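Side-chain contact in taurocyamine kinase (Schistosoma mansoni, PDB 4WOD), which reversibly transfers the phosphoryl group of ATP to the guanidino group of taurocyamine, a magnesium-dependent phosphagen kinase built as two fused repeats: residues 421-426 / 445-450. The protein carries 4 engineered substitutions. Residues are numbered along the deposited sequence; the frame is centred on the assembly and turned at random.
Sequences RSICPR and CDYHGV
Y447, on the last turn of helix 437-448, reaches the loop 421-426 with its ring and meets C424 and I423 there. D446, which precedes it, pairs OD2 with K388 in a salt bridge and with the hydroxyl of Y389 in a hydrogen bond. The Y447 ring leaves the helix with CG anti to the backbone N (chi1 -173°), carrying it to C424. C424 SG lies 3.4 Å from both Y447 CD1 and CE1, and 4.1 Å from the centroid of that ring, set obliquely at 49° off the normal. I423 comes to the ring edge, its CD1 4.3 Å from Y447 CE1. One edge of the Y447 ring, at CD2, sits over the imidazole face of H448, 3.5 Å above its plane, while H448 NE2 is hydrogen-bonded to P632 O. G449, at positive phi, closes the helix in a Schellman motif, whose bonds include V450 N to C445 O at 2.9 Å. C424 also touches C631, the predicted active-site cysteine, which would place the sulfur-aromatic contact next to the catalytic centre of the second repeat, binding loop to helix through dispersion rather than polar bonds.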
# COMPACT_ATOMS: atom_id res chain seq x y z
N ARG A 421 9.20 -13.22 4.90
CA ARG A 421 8.86 -14.60 4.57
C ARG A 421 9.25 -14.93 3.12
O ARG A 421 9.23 -16.09 2.70
CB ARG A 421 7.38 -14.88 4.79
CG ARG A 421 6.93 -14.73 6.25
CD ARG A 421 5.56 -15.37 6.45
NE ARG A 421 4.92 -14.95 7.69
CZ ARG A 421 3.71 -15.36 8.08
NH1 ARG A 421 3.01 -16.20 7.33
NH2 ARG A 421 3.20 -14.94 9.22
N SER A 422 9.60 -13.89 2.36
CA SER A 422 10.16 -14.11 1.02
C SER A 422 11.56 -14.68 1.14
O SER A 422 12.38 -14.14 1.89
CB SER A 422 10.18 -12.81 0.22
OG SER A 422 10.88 -13.00 -1.01
N ILE A 423 11.85 -15.75 0.40
CA ILE A 423 13.09 -16.48 0.56
C ILE A 423 14.13 -16.26 -0.56
O ILE A 423 15.29 -16.61 -0.39
CB ILE A 423 12.82 -18.01 0.68
CG1 ILE A 423 12.30 -18.60 -0.64
CG2 ILE A 423 11.84 -18.30 1.81
CD1 ILE A 423 12.14 -20.10 -0.62
N CYS A 424 13.74 -15.69 -1.69
CA CYS A 424 14.71 -15.42 -2.77
C CYS A 424 14.76 -13.94 -3.17
O CYS A 424 13.77 -13.22 -3.03
CB CYS A 424 14.39 -16.27 -4.01
SG CYS A 424 14.93 -18.01 -3.86
N PRO A 425 15.92 -13.47 -3.64
CA PRO A 425 15.99 -12.07 -4.08
C PRO A 425 15.41 -11.89 -5.48
O PRO A 425 15.07 -12.89 -6.14
CB PRO A 425 17.50 -11.79 -4.08
CG PRO A 425 18.10 -13.12 -4.41
CD PRO A 425 17.22 -14.15 -3.73
N ARG A 426 15.32 -10.64 -5.91
CA ARG A 426 14.88 -10.29 -7.26
C ARG A 426 15.92 -9.37 -7.92
O ARG A 426 16.09 -8.23 -7.50
CB ARG A 426 13.52 -9.59 -7.23
CG ARG A 426 12.41 -10.36 -6.51
CD ARG A 426 12.07 -11.66 -7.20
NE ARG A 426 10.76 -12.17 -6.78
CZ ARG A 426 10.56 -12.95 -5.72
NH1 ARG A 426 11.58 -13.34 -4.97
NH2 ARG A 426 9.32 -13.35 -5.43
N CYS A 445 23.26 -22.30 -6.30
CA CYS A 445 23.71 -23.65 -6.02
C CYS A 445 22.91 -24.30 -4.88
O CYS A 445 22.49 -25.46 -5.00
CB CYS A 445 25.19 -23.64 -5.67
SG CYS A 445 26.25 -23.44 -7.12
N ASP A 446 22.72 -23.55 -3.80
CA ASP A 446 21.92 -23.99 -2.66
C ASP A 446 20.46 -24.23 -3.05
O ASP A 446 19.93 -25.33 -2.83
CB ASP A 446 21.99 -22.94 -1.54
CG ASP A 446 21.56 -23.48 -0.18
OD1 ASP A 446 20.80 -24.47 -0.11
OD2 ASP A 446 21.99 -22.88 0.84
N TYR A 447 19.81 -23.22 -3.62
CA TYR A 447 18.39 -23.34 -3.99
C TYR A 447 18.12 -24.52 -4.93
O TYR A 447 17.21 -25.31 -4.70
CB TYR A 447 17.89 -22.03 -4.64
CG TYR A 447 16.40 -21.98 -4.90
CD1 TYR A 447 15.54 -21.33 -4.02
CD2 TYR A 447 15.84 -22.56 -6.04
CE1 TYR A 447 14.16 -21.28 -4.24
CE2 TYR A 447 14.47 -22.51 -6.27
CZ TYR A 447 13.64 -21.86 -5.38
OH TYR A 447 12.29 -21.81 -5.61
N HIS A 448 18.91 -24.63 -6.00
CA HIS A 448 18.68 -25.66 -7.01
C HIS A 448 19.39 -27.00 -6.74
O HIS A 448 19.29 -27.93 -7.54
CB HIS A 448 19.08 -25.13 -8.38
CG HIS A 448 18.29 -23.93 -8.79
ND1 HIS A 448 17.03 -24.02 -9.34
CD2 HIS A 448 18.55 -22.60 -8.66
CE1 HIS A 448 16.56 -22.81 -9.56
NE2 HIS A 448 17.46 -21.93 -9.17
N GLY A 449 20.09 -27.10 -5.61
CA GLY A 449 20.82 -28.31 -5.27
C GLY A 449 21.88 -28.72 -6.29
O GLY A 449 21.96 -29.89 -6.69
N VAL A 450 22.69 -27.76 -6.71
CA VAL A 450 23.72 -28.01 -7.72
C VAL A 450 25.06 -27.47 -7.26
O VAL A 450 25.25 -27.12 -6.09
CB VAL A 450 23.37 -27.39 -9.08
CG1 VAL A 450 22.05 -27.96 -9.60
CG2 VAL A 450 23.30 -25.88 -8.99